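Local coordinates for endoglucanase EG-II (Hypocrea jecorina, PDB 3QR3), which probably hydrolyses internal beta-1,4-glucosidic bonds of cellulose, as expected of a family 5 endoglucanase with a TIM-barrel catalytic domain, at residues G2-G7 with G97-V102; I59-V64 with I257-G262; Q275-L280 with L288-W293. All coordinates share one frame; numbering follows the deposited sequence.

Interaction 1 (G2-G7 with G97-V102)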
ATOM      1  N   GLY A   2       1.624  -0.090  20.731  1.00 29.90           N
ATOM      2  CA  GLY A   2       1.470  -0.745  19.442  1.00 25.35           C
ATOM      3  C   GLY A   2       1.919   0.153  18.302  1.00 28.71           C
ATOM      4  O   GLY A   2       2.221   1.331  18.517  1.00 21.77           O
ATOM      5  N   VAL A   3       1.960  -0.389  17.086  1.00 20.74           N
ATOM      6  CA  VAL A   3       2.370   0.402  15.939  1.00 18.07           C
ATOM      7  C   VAL A   3       1.415   1.569  15.775  1.00 20.03           C
ATOM      8  O   VAL A   3       0.249   1.501  16.161  1.00 21.81           O
ATOM      9  CB  VAL A   3       2.396  -0.425  14.647  1.00 13.45           C
ATOM     10  CG1 VAL A   3       3.414  -1.563  14.769  1.00 14.43           C
ATOM     11  CG2 VAL A   3       0.995  -0.975  14.340  1.00 17.84           C
ATOM     12  N   ARG A   4       1.905   2.648  15.195  1.00 15.33           N
ATOM     13  CA  ARG A   4       1.074   3.833  15.055  1.00 17.14           C
ATOM     14  C   ARG A   4      -0.134   3.625  14.129  1.00 25.61           C
ATOM     15  O   ARG A   4      -1.243   4.069  14.430  1.00 24.49           O
ATOM     16  CB  ARG A   4       1.935   4.994  14.572  1.00 24.78           C
ATOM     17  CG  ARG A   4       1.202   6.302  14.458  1.00 30.24           C
ATOM     18  CD  ARG A   4       2.153   7.443  14.152  1.00 26.35           C
ATOM     19  NE  ARG A   4       1.390   8.636  13.820  1.00 25.21           N
ATOM     20  CZ  ARG A   4       1.901   9.727  13.277  1.00 32.02           C
ATOM     21  NH1 ARG A   4       3.199   9.786  12.998  1.00 26.48           N
ATOM     22  NH2 ARG A   4       1.107  10.755  13.017  1.00 30.96           N
ATOM     23  N   PHE A   5       0.081   2.938  13.008  1.00 18.84           N
ATOM     24  CA  PHE A   5      -0.946   2.821  11.990  1.00 22.12           C
ATOM     25  C   PHE A   5      -1.451   1.394  11.809  1.00 19.73           C
ATOM     26  O   PHE A   5      -0.674   0.452  11.671  1.00 22.70           O
ATOM     27  CB  PHE A   5      -0.436   3.391  10.665  1.00 23.72           C
ATOM     28  CG  PHE A   5      -0.072   4.846  10.736  1.00 21.48           C
ATOM     29  CD1 PHE A   5      -1.026   5.792  11.087  1.00 21.02           C
ATOM     30  CD2 PHE A   5       1.211   5.274  10.437  1.00 21.54           C
ATOM     31  CE1 PHE A   5      -0.707   7.125  11.150  1.00 23.01           C
ATOM     32  CE2 PHE A   5       1.543   6.616  10.497  1.00 21.23           C
ATOM     33  CZ  PHE A   5       0.584   7.543  10.854  1.00 23.06           C
ATOM     34  N   ALA A   6      -2.769   1.249  11.850  1.00 18.85           N
ATOM     35  CA  ALA A   6      -3.427  -0.024  11.613  1.00 20.20           C
ATOM     36  C   ALA A   6      -4.541   0.276  10.641  1.00 19.64           C
ATOM     37  O   ALA A   6      -5.290   1.233  10.843  1.00 18.42           O
ATOM     38  CB  ALA A   6      -4.013  -0.580  12.904  1.00 25.78           C
ATOM     39  N   GLY A   7      -4.640  -0.513   9.578  1.00 17.03           N
ATOM     40  CA  GLY A   7      -5.700  -0.306   8.612  1.00 18.93           C
ATOM     41  C   GLY A   7      -5.755  -1.391   7.566  1.00 16.88           C
ATOM     42  O   GLY A   7      -5.251  -2.505   7.769  1.00 13.24           O
ATOM     43  N   GLY A  97      -9.848  11.536   9.367  1.00 19.70           N
ATOM     44  CA  GLY A  97      -8.656  11.766  10.168  1.00 26.13           C
ATOM     45  C   GLY A  97      -7.552  10.738   9.939  1.00 25.68           C
ATOM     46  O   GLY A  97      -6.500  10.791  10.571  1.00 26.05           O
ATOM     47  N   ALA A  98      -7.788   9.792   9.036  1.00 22.65           N
ATOM     48  CA  ALA A  98      -6.801   8.750   8.754  1.00 21.43           C
ATOM     49  C   ALA A  98      -5.679   9.269   7.868  1.00 21.01           C
ATOM     50  O   ALA A  98      -5.804  10.319   7.243  1.00 20.02           O
ATOM     51  CB  ALA A  98      -7.462   7.538   8.095  1.00 17.97           C
ATOM     52  N   TYR A  99      -4.576   8.527   7.842  1.00 18.20           N
ATOM     53  CA  TYR A  99      -3.552   8.671   6.817  1.00 15.42           C
ATOM     54  C   TYR A  99      -3.969   7.837   5.626  1.00 19.28           C
ATOM     55  O   TYR A  99      -4.589   6.783   5.791  1.00 18.77           O
ATOM     56  CB  TYR A  99      -2.206   8.182   7.340  1.00 18.06           C
ATOM     57  CG  TYR A  99      -1.458   9.234   8.105  1.00 21.62           C
ATOM     58  CD1 TYR A  99      -1.877   9.630   9.364  1.00 23.28           C
ATOM     59  CD2 TYR A  99      -0.324   9.828   7.568  1.00 20.37           C
ATOM     60  CE1 TYR A  99      -1.182  10.599  10.075  1.00 23.24           C
ATOM     61  CE2 TYR A  99       0.369  10.794   8.264  1.00 19.35           C
ATOM     62  CZ  TYR A  99      -0.064  11.175   9.517  1.00 22.13           C
ATOM     63  OH  TYR A  99       0.633  12.136  10.212  1.00 25.95           O
ATOM     64  N   CYS A 100      -3.623   8.303   4.430  1.00 18.25           N
ATOM     65  CA  CYS A 100      -4.102   7.671   3.211  0.52 15.21           C
ATOM     66  C   CYS A 100      -2.970   7.425   2.226  1.00 19.83           C
ATOM     67  O   CYS A 100      -2.359   8.364   1.715  1.00 15.65           O
ATOM     68  CB  CYS A 100      -5.184   8.530   2.557  0.52 22.64           C
ATOM     69  SG  CYS A 100      -6.674   7.594   2.143  0.52 48.40           S
ATOM     70  N   ILE A 101      -2.702   6.150   1.963  1.00 16.52           N
ATOM     71  CA  ILE A 101      -1.606   5.775   1.078  1.00 15.18           C
ATOM     72  C   ILE A 101      -2.067   5.677  -0.367  1.00 19.12           C
ATOM     73  O   ILE A 101      -2.916   4.838  -0.717  1.00 17.62           O
ATOM     74  CB  ILE A 101      -0.959   4.438   1.489  1.00 15.79           C
ATOM     75  CG1 ILE A 101      -0.516   4.471   2.948  1.00 17.50           C
ATOM     76  CG2 ILE A 101       0.228   4.123   0.574  1.00 18.81           C
ATOM     77  CD1 ILE A 101       0.018   3.134   3.455  1.00 16.25           C
ATOM     78  N   VAL A 102      -1.523   6.558  -1.197  1.00 17.75           N
ATOM     79  CA  VAL A 102      -1.757   6.508  -2.633  1.00 16.95           C
ATOM     80  C   VAL A 102      -0.786   5.478  -3.188  1.00 17.71           C
ATOM     81  O   VAL A 102       0.427   5.653  -3.103  1.00 18.35           O
ATOM     82  CB  VAL A 102      -1.525   7.891  -3.275  1.00 17.40           C
ATOM     83  CG1 VAL A 102      -1.555   7.809  -4.821  1.00 16.77           C
ATOM     84  CG2 VAL A 102      -2.564   8.884  -2.769  1.00 16.82           C
TER
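F5 sets one corner of its ring, CZ, over a face of the Y99 ring, 3.5 Å above the plane and displaced toward the rim. A face of the F5 ring is covered by CG of R4, which lies over its centre, while F5 CZ also lies beneath one face of the R4 guanidinium. The three side chains belong to the TIM barrel, at the N-terminal ends of strands 5-11 and 99-104. Strand 59-64 runs between these two, so the contact spans a neighbour, and I59 of that middle strand also packs on both F5 and Y99. The rings of F5 and Y99 meet obliquely, centroids 4.6 Å apart and planes at 52°. Their nearest atoms are F5 CE1 and Y99 CD1, at 3.3 Å. R4 lies toward the solvent side. With CG opposite the backbone N (chi1 -177°) and the chain extended to NE, it runs past F5 and carries its charged end to the phenol of Y99; there the guanidinium and ring planes are 77° apart. Residues F178 and R141 add to the surroundings, touching R4 and Y99 respectively. At the outer end, R4 NH2 comes within 3.2 Å of Y99 OH.

Interaction 2 (I59-V64 with I257-G262)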
ATOM      1  N   ILE A  59      -5.218   4.150   9.209  1.00 18.67           N
ATOM      2  CA  ILE A  59      -4.627   4.278   7.884  1.00 17.85           C
ATOM      3  C   ILE A  59      -5.370   3.422   6.857  1.00 18.39           C
ATOM      4  O   ILE A  59      -5.897   2.363   7.184  1.00 19.69           O
ATOM      5  CB  ILE A  59      -3.125   3.921   7.919  1.00 15.42           C
ATOM      6  CG1 ILE A  59      -2.421   4.374   6.633  1.00 17.70           C
ATOM      7  CG2 ILE A  59      -2.936   2.424   8.180  1.00 14.82           C
ATOM      8  CD1 ILE A  59      -0.925   4.569   6.787  1.00 19.79           C
ATOM      9  N   PHE A  60      -5.444   3.911   5.626  1.00 14.58           N
ATOM     10  CA  PHE A  60      -5.944   3.105   4.509  1.00 16.86           C
ATOM     11  C   PHE A  60      -5.021   3.252   3.323  1.00 16.72           C
ATOM     12  O   PHE A  60      -4.405   4.294   3.130  1.00 17.77           O
ATOM     13  CB  PHE A  60      -7.382   3.490   4.148  1.00 17.53           C
ATOM     14  CG  PHE A  60      -8.320   3.325   5.299  1.00 14.73           C
ATOM     15  CD1 PHE A  60      -8.738   2.068   5.679  1.00 16.05           C
ATOM     16  CD2 PHE A  60      -8.715   4.418   6.045  1.00 17.26           C
ATOM     17  CE1 PHE A  60      -9.572   1.891   6.777  1.00 17.21           C
ATOM     18  CE2 PHE A  60      -9.556   4.260   7.135  1.00 18.73           C
ATOM     19  CZ  PHE A  60      -9.981   2.990   7.502  1.00 22.30           C
ATOM     20  N   ARG A  61      -4.910   2.185   2.548  1.00 19.08           N
ATOM     21  CA  ARG A  61      -4.109   2.197   1.343  1.00 14.18           C
ATOM     22  C   ARG A  61      -5.071   2.092   0.173  1.00 15.64           C
ATOM     23  O   ARG A  61      -5.996   1.267   0.193  1.00 16.76           O
ATOM     24  CB  ARG A  61      -3.156   1.010   1.360  1.00 11.59           C
ATOM     25  CG  ARG A  61      -2.180   0.937   0.200  1.00 15.92           C
ATOM     26  CD  ARG A  61      -1.033   0.041   0.619  1.00 18.32           C
ATOM     27  NE  ARG A  61      -0.008  -0.208  -0.395  1.00 18.07           N
ATOM     28  CZ  ARG A  61      -0.029  -1.223  -1.249  1.00 21.89           C
ATOM     29  NH1 ARG A  61      -1.064  -2.065  -1.280  1.00 16.66           N
ATOM     30  NH2 ARG A  61       0.979  -1.380  -2.095  1.00 21.62           N
ATOM     31  N   LEU A  62      -4.861   2.932  -0.837  1.00 14.37           N
ATOM     32  CA  LEU A  62      -5.802   3.045  -1.952  1.00 17.45           C
ATOM     33  C   LEU A  62      -5.106   2.729  -3.269  1.00 17.94           C
ATOM     34  O   LEU A  62      -4.613   3.635  -3.963  1.00 14.24           O
ATOM     35  CB  LEU A  62      -6.398   4.454  -1.997  1.00 19.89           C
ATOM     36  CG  LEU A  62      -6.974   5.029  -0.693  1.00 26.99           C
ATOM     37  CD1 LEU A  62      -7.574   6.418  -0.932  1.00 26.54           C
ATOM     38  CD2 LEU A  62      -8.027   4.107  -0.095  1.00 19.87           C
ATOM     39  N   PRO A  63      -5.053   1.438  -3.617  1.00 16.56           N
ATOM     40  CA  PRO A  63      -4.374   0.975  -4.828  1.00 16.26           C
ATOM     41  C   PRO A  63      -5.039   1.527  -6.065  1.00 18.59           C
ATOM     42  O   PRO A  63      -6.268   1.529  -6.142  1.00 15.68           O
ATOM     43  CB  PRO A  63      -4.580  -0.543  -4.787  1.00 21.30           C
ATOM     44  CG  PRO A  63      -4.878  -0.858  -3.393  1.00 16.10           C
ATOM     45  CD  PRO A  63      -5.626   0.322  -2.854  1.00 17.51           C
ATOM     46  N   VAL A  64      -4.238   1.980  -7.025  1.00 15.85           N
ATOM     47  CA  VAL A  64      -4.785   2.452  -8.292  1.00 18.06           C
ATOM     48  C   VAL A  64      -3.782   2.227  -9.411  1.00 16.54           C
ATOM     49  O   VAL A  64      -2.563   2.301  -9.201  1.00 15.04           O
ATOM     50  CB  VAL A  64      -5.197   3.937  -8.227  1.00 14.74           C
ATOM     51  CG1 VAL A  64      -4.020   4.788  -7.793  1.00 15.74           C
ATOM     52  CG2 VAL A  64      -5.740   4.400  -9.598  1.00 12.55           C
ATOM     53  N   ILE A 257       6.983   0.142   7.153  1.00 18.73           N
ATOM     54  CA  ILE A 257       5.560  -0.115   7.272  1.00 17.73           C
ATOM     55  C   ILE A 257       5.230  -1.337   6.425  1.00 20.49           C
ATOM     56  O   ILE A 257       5.770  -1.506   5.335  1.00 19.82           O
ATOM     57  CB  ILE A 257       4.717   1.085   6.792  1.00 20.88           C
ATOM     58  CG1 ILE A 257       3.226   0.774   6.944  1.00 18.11           C
ATOM     59  CG2 ILE A 257       5.063   1.442   5.343  1.00 15.47           C
ATOM     60  CD1 ILE A 257       2.350   2.001   7.069  1.00 15.73           C
ATOM     61  N   LEU A 258       4.365  -2.196   6.950  1.00 18.58           N
ATOM     62  CA  LEU A 258       3.897  -3.377   6.242  1.00 17.80           C
ATOM     63  C   LEU A 258       2.588  -3.000   5.549  1.00 20.83           C
ATOM     64  O   LEU A 258       1.534  -2.966   6.192  1.00 18.20           O
ATOM     65  CB  LEU A 258       3.648  -4.505   7.249  1.00 19.61           C
ATOM     66  CG  LEU A 258       3.100  -5.851   6.780  1.00 16.61           C
ATOM     67  CD1 LEU A 258       4.049  -6.520   5.802  1.00 17.30           C
ATOM     68  CD2 LEU A 258       2.846  -6.756   7.981  1.00 17.09           C
ATOM     69  N   THR A 259       2.659  -2.703   4.252  1.00 20.15           N
ATOM     70  CA  THR A 259       1.499  -2.182   3.523  1.00 17.88           C
ATOM     71  C   THR A 259       0.611  -3.252   2.907  1.00 17.60           C
ATOM     72  O   THR A 259      -0.467  -2.943   2.398  1.00 15.64           O
ATOM     73  CB  THR A 259       1.910  -1.218   2.410  1.00 19.36           C
ATOM     74  OG1 THR A 259       2.922  -1.836   1.604  1.00 18.88           O
ATOM     75  CG2 THR A 259       2.445   0.067   3.005  1.00 21.10           C
ATOM     76  N   GLU A 260       1.063  -4.502   2.932  1.00 15.30           N
ATOM     77  CA  GLU A 260       0.193  -5.612   2.550  1.00 22.61           C
ATOM     78  C   GLU A 260       0.475  -6.842   3.390  1.00 22.02           C
ATOM     79  O   GLU A 260       1.612  -7.309   3.473  1.00 17.43           O
ATOM     80  CB  GLU A 260       0.345  -5.976   1.065  1.00 18.75           C
ATOM     81  CG  GLU A 260      -0.444  -5.092   0.113  1.00 19.09           C
ATOM     82  CD  GLU A 260      -0.469  -5.629  -1.310  1.00 28.77           C
ATOM     83  OE1 GLU A 260      -0.357  -6.865  -1.492  1.00 24.67           O
ATOM     84  OE2 GLU A 260      -0.614  -4.813  -2.248  1.00 23.49           O
ATOM     85  N   THR A 261      -0.569  -7.356   4.018  1.00 18.13           N
ATOM     86  CA  THR A 261      -0.484  -8.625   4.710  1.00 20.36           C
ATOM     87  C   THR A 261      -1.908  -9.137   4.835  1.00 15.93           C
ATOM     88  O   THR A 261      -2.852  -8.355   4.772  1.00 18.57           O
ATOM     89  CB  THR A 261       0.218  -8.501   6.086  1.00 14.12           C
ATOM     90  OG1 THR A 261       0.477  -9.809   6.609  1.00 19.22           O
ATOM     91  CG2 THR A 261      -0.619  -7.711   7.091  1.00 18.16           C
ATOM     92  N   GLY A 262      -2.075 -10.442   4.972  1.00 19.91           N
ATOM     93  CA  GLY A 262      -3.423 -10.987   5.040  1.00 19.74           C
ATOM     94  C   GLY A 262      -3.445 -12.496   5.084  1.00 20.21           C
ATOM     95  O   GLY A 262      -2.403 -13.134   5.004  1.00 23.34           O
TER
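R61 and E260 meet in a buried salt bridge, their side chains crossing at about a right angle. R61 CG lies anti to the backbone N (chi1 -176°) and the chain stays extended to NE; a last torsion of -91° then swings the guanidinium across that line. NH1 of R61 gives a hydrogen bond to E260 OE2 at 2.9 Å, with an angle of 146° at the hydrogen. The carboxylate oxygen is tilted out of the guanidinium plane and receives the bond on its anti lone pair, turned away from OE1, which is held by the hydroxyl of Y221. T259 comes in over one face of the same guanidinium: its CB is 3.5 Å from R61 NE, and its OG1 lies above the face but is hydrogen-bonded to D217. The strands belong to a TIM barrel with two others between them in the sheet, so the contact reaches through the interior; their axes are 8.8 Å apart at closest approach. E260 stands near the C-terminal end of its strand, where family 5 enzymes carry their nucleophilic glutamate, consistent with an active-site position, and a sulfate lies about 3 Å from its side chain. N9 is a further partner of R61 NH1, and N148 takes a bond from NH2. With a methionine in place of R61, E260 OE2 would probably lose its charged mate and N148 the N-H it accepts. One layer deeper, I59 and I257 point at each other tip to tip, CD1 to CD1 at 4.2 Å.

Interaction 3 (Q275-L280 with L288-W293)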
ATOM      1  N   GLN A 275      -0.140 -13.564  16.018  1.00 18.40           N
ATOM      2  CA  GLN A 275       1.264 -13.626  16.421  1.00 21.30           C
ATOM      3  C   GLN A 275       2.092 -12.601  15.655  1.00 20.24           C
ATOM      4  O   GLN A 275       2.925 -11.918  16.233  1.00 19.73           O
ATOM      5  CB  GLN A 275       1.832 -15.033  16.210  1.00 17.67           C
ATOM      6  CG  GLN A 275       1.229 -16.049  17.169  1.00 27.46           C
ATOM      7  CD  GLN A 275       1.637 -17.473  16.869  1.00 31.36           C
ATOM      8  OE1 GLN A 275       2.260 -17.759  15.846  1.00 27.47           O
ATOM      9  NE2 GLN A 275       1.273 -18.385  17.762  1.00 32.46           N
ATOM     10  N   GLN A 276       1.845 -12.489  14.353  1.00 17.54           N
ATOM     11  CA  GLN A 276       2.588 -11.551  13.531  1.00 20.75           C
ATOM     12  C   GLN A 276       2.360 -10.122  14.009  1.00 17.18           C
ATOM     13  O   GLN A 276       3.309  -9.366  14.224  1.00 14.79           O
ATOM     14  CB  GLN A 276       2.184 -11.671  12.055  1.00 16.55           C
ATOM     15  CG  GLN A 276       3.078 -10.822  11.138  1.00 17.88           C
ATOM     16  CD  GLN A 276       2.598 -10.816   9.702  1.00 18.49           C
ATOM     17  OE1 GLN A 276       1.648 -10.113   9.352  1.00 24.01           O
ATOM     18  NE2 GLN A 276       3.256 -11.593   8.861  1.00 14.97           N
ATOM     19  N   ILE A 277       1.091  -9.765  14.165  1.00 16.52           N
ATOM     20  CA  ILE A 277       0.701  -8.427  14.583  1.00 16.73           C
ATOM     21  C   ILE A 277       1.247  -8.110  15.970  1.00 21.79           C
ATOM     22  O   ILE A 277       1.679  -6.988  16.238  1.00 18.08           O
ATOM     23  CB  ILE A 277      -0.834  -8.287  14.610  1.00 25.61           C
ATOM     24  CG1 ILE A 277      -1.401  -8.515  13.210  1.00 24.34           C
ATOM     25  CG2 ILE A 277      -1.244  -6.911  15.122  1.00 23.03           C
ATOM     26  CD1 ILE A 277      -0.815  -7.598  12.166  1.00 22.64           C
ATOM     27  N   GLN A 278       1.225  -9.100  16.855  1.00 20.63           N
ATOM     28  CA  GLN A 278       1.715  -8.875  18.202  1.00 23.96           C
ATOM     29  C   GLN A 278       3.197  -8.503  18.158  1.00 19.92           C
ATOM     30  O   GLN A 278       3.638  -7.599  18.868  1.00 20.90           O
ATOM     31  CB  GLN A 278       1.502 -10.098  19.094  1.00 24.46           C
ATOM     32  CG  GLN A 278       2.043  -9.877  20.504  1.00 29.91           C
ATOM     33  CD  GLN A 278       2.059 -11.141  21.342  1.00 39.26           C
ATOM     34  OE1 GLN A 278       1.952 -11.082  22.566  1.00 46.22           O
ATOM     35  NE2 GLN A 278       2.199 -12.293  20.688  1.00 41.01           N
ATOM     36  N   TYR A 279       3.956  -9.192  17.310  1.00 21.47           N
ATOM     37  CA  TYR A 279       5.382  -8.913  17.203  1.00 19.98           C
ATOM     38  C   TYR A 279       5.637  -7.517  16.643  1.00 21.14           C
ATOM     39  O   TYR A 279       6.562  -6.826  17.074  1.00 19.12           O
ATOM     40  CB  TYR A 279       6.121  -9.983  16.387  1.00 18.51           C
ATOM     41  CG  TYR A 279       7.631  -9.777  16.428  1.00 21.44           C
ATOM     42  CD1 TYR A 279       8.384 -10.221  17.513  1.00 23.46           C
ATOM     43  CD2 TYR A 279       8.293  -9.119  15.395  1.00 19.36           C
ATOM     44  CE1 TYR A 279       9.761 -10.018  17.567  1.00 24.32           C
ATOM     45  CE2 TYR A 279       9.673  -8.913  15.435  1.00 25.87           C
ATOM     46  CZ  TYR A 279      10.397  -9.366  16.529  1.00 24.88           C
ATOM     47  OH  TYR A 279      11.752  -9.166  16.575  1.00 23.86           O
ATOM     48  N   LEU A 280       4.825  -7.094  15.681  1.00 15.91           N
ATOM     49  CA  LEU A 280       4.964  -5.745  15.152  1.00 17.21           C
ATOM     50  C   LEU A 280       4.661  -4.733  16.248  1.00 20.61           C
ATOM     51  O   LEU A 280       5.377  -3.741  16.410  1.00 21.33           O
ATOM     52  CB  LEU A 280       4.046  -5.519  13.952  1.00 23.93           C
ATOM     53  CG  LEU A 280       4.321  -6.391  12.724  1.00 23.52           C
ATOM     54  CD1 LEU A 280       3.315  -6.062  11.618  1.00 20.14           C
ATOM     55  CD2 LEU A 280       5.755  -6.225  12.250  1.00 16.26           C
ATOM     56  N   LEU A 288       6.031   1.180  11.788  1.00 14.96           N
ATOM     57  CA  LEU A 288       5.082   2.292  11.849  1.00 17.36           C
ATOM     58  C   LEU A 288       3.638   1.835  11.716  1.00 17.20           C
ATOM     59  O   LEU A 288       2.717   2.546  12.104  1.00 17.80           O
ATOM     60  CB  LEU A 288       5.378   3.321  10.751  1.00 19.10           C
ATOM     61  CG  LEU A 288       6.269   4.493  11.151  1.00 30.75           C
ATOM     62  CD1 LEU A 288       6.503   5.422   9.959  1.00 29.54           C
ATOM     63  CD2 LEU A 288       5.646   5.252  12.306  1.00 28.49           C
ATOM     64  N   GLY A 289       3.432   0.650  11.150  1.00 17.82           N
ATOM     65  CA  GLY A 289       2.078   0.161  10.988  1.00 23.48           C
ATOM     66  C   GLY A 289       1.930  -1.090  10.152  1.00 19.89           C
ATOM     67  O   GLY A 289       2.902  -1.620   9.607  1.00 16.34           O
ATOM     68  N   TYR A 290       0.698  -1.575  10.075  1.00 17.46           N
ATOM     69  CA  TYR A 290       0.358  -2.709   9.220  1.00 19.94           C
ATOM     70  C   TYR A 290      -0.943  -2.416   8.489  1.00 18.70           C
ATOM     71  O   TYR A 290      -1.823  -1.733   9.022  1.00 15.49           O
ATOM     72  CB  TYR A 290       0.224  -4.007  10.028  1.00 16.31           C
ATOM     73  CG  TYR A 290      -0.863  -3.982  11.084  1.00 23.32           C
ATOM     74  CD1 TYR A 290      -2.190  -4.264  10.764  1.00 22.67           C
ATOM     75  CD2 TYR A 290      -0.556  -3.687  12.406  1.00 21.82           C
ATOM     76  CE1 TYR A 290      -3.187  -4.243  11.746  1.00 22.43           C
ATOM     77  CE2 TYR A 290      -1.532  -3.662  13.386  1.00 19.78           C
ATOM     78  CZ  TYR A 290      -2.843  -3.941  13.058  1.00 26.65           C
ATOM     79  OH  TYR A 290      -3.796  -3.912  14.056  1.00 18.91           O
ATOM     80  N   VAL A 291      -1.057  -2.930   7.268  1.00 13.88           N
ATOM     81  CA  VAL A 291      -2.252  -2.726   6.452  1.00 15.37           C
ATOM     82  C   VAL A 291      -2.718  -4.046   5.839  1.00 17.50           C
ATOM     83  O   VAL A 291      -1.994  -4.670   5.072  1.00 17.86           O
ATOM     84  CB  VAL A 291      -1.998  -1.706   5.316  1.00 17.48           C
ATOM     85  CG1 VAL A 291      -3.311  -1.307   4.649  1.00 14.25           C
ATOM     86  CG2 VAL A 291      -1.280  -0.467   5.855  1.00 15.77           C
ATOM     87  N   GLY A 292      -3.928  -4.467   6.171  1.00 15.74           N
ATOM     88  CA  GLY A 292      -4.434  -5.754   5.717  1.00 17.43           C
ATOM     89  C   GLY A 292      -4.861  -5.723   4.263  1.00 16.24           C
ATOM     90  O   GLY A 292      -5.250  -4.672   3.752  1.00 14.70           O
ATOM     91  N   TRP A 293      -4.767  -6.875   3.597  1.00 17.29           N
ATOM     92  CA  TRP A 293      -5.279  -7.061   2.232  1.00 15.72           C
ATOM     93  C   TRP A 293      -6.326  -8.185   2.240  1.00 18.66           C
ATOM     94  O   TRP A 293      -6.016  -9.306   2.641  1.00 21.61           O
ATOM     95  CB  TRP A 293      -4.136  -7.435   1.271  1.00 17.79           C
ATOM     96  CG  TRP A 293      -4.588  -7.571  -0.175  1.00 16.75           C
ATOM     97  CD1 TRP A 293      -5.120  -8.684  -0.768  1.00 19.18           C
ATOM     98  CD2 TRP A 293      -4.553  -6.555  -1.192  1.00 19.65           C
ATOM     99  NE1 TRP A 293      -5.421  -8.423  -2.085  1.00 21.46           N
ATOM    100  CE2 TRP A 293      -5.084  -7.126  -2.373  1.00 19.36           C
ATOM    101  CE3 TRP A 293      -4.134  -5.219  -1.217  1.00 17.33           C
ATOM    102  CZ2 TRP A 293      -5.203  -6.408  -3.568  1.00 19.24           C
ATOM    103  CZ3 TRP A 293      -4.238  -4.509  -2.406  1.00 18.86           C
ATOM    104  CH2 TRP A 293      -4.776  -5.105  -3.566  1.00 19.79           C
TER
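Helix 267-281 and the strand that follows it, 287-296, form the second half of a beta-alpha-beta unit begun by strand 256-261, and here the helix lies against the outer side of the sheet. Y290 is the strand residue that receives it. I277 comes over one face of the phenol ring: its CD1 stands 3.8 Å from the ring centroid and only 11° off the normal, a well-centred CH-pi contact. The second branch of the same isoleucine works farther out along the ring, with CG2 3.7 Å from Y290 CE2 and also near the hydroxyl. Both branches can reach because CG1 sits beside the backbone N (chi1 -61°) while CG2 is anti to it, so the residue straddles the ring from its middle to its far end. One turn further along the helix, L280 touches the root of the tyrosine, its CD1 4.0 Å from Y290 CB, and it also packs on F242 and L258. Y290 holds CG between its backbone N and carbonyl carbon (chi1 61°), which presents the ring to the helix. The phenol oxygen is buried and bonds to the carbonyl of L325 at the end of helix 319-325, an interaction that probably restrains the ring from beyond the two segments. The contact is apolar throughout, a helix laid on a strand of the parallel sheet, as is typical of the outer shell of a TIM barrel.

How the interactions relate
All three contacts involve the one parallel eight-stranded barrel. Interactions 1 and 2 have centres 9 Å apart and interlock along the chain, since residues 59-64 lie between 2-7 and 97-102; backbone bonds from I101 to F60 and L62 join them. Interaction 3 comes last in the sequence, 12 Å from interaction 1 and 11 Å from interaction 2. Its strand, 287-296, sits between 5-11 and 256-261, bonded to F5 and G7 on one flank and to L258 and T261 on the other, and so closes the circuit. Interaction 1 lies near the barrel's N-terminal end, interaction 2 in its interior, and interaction 3 outside, so together they sample floor, core and shell.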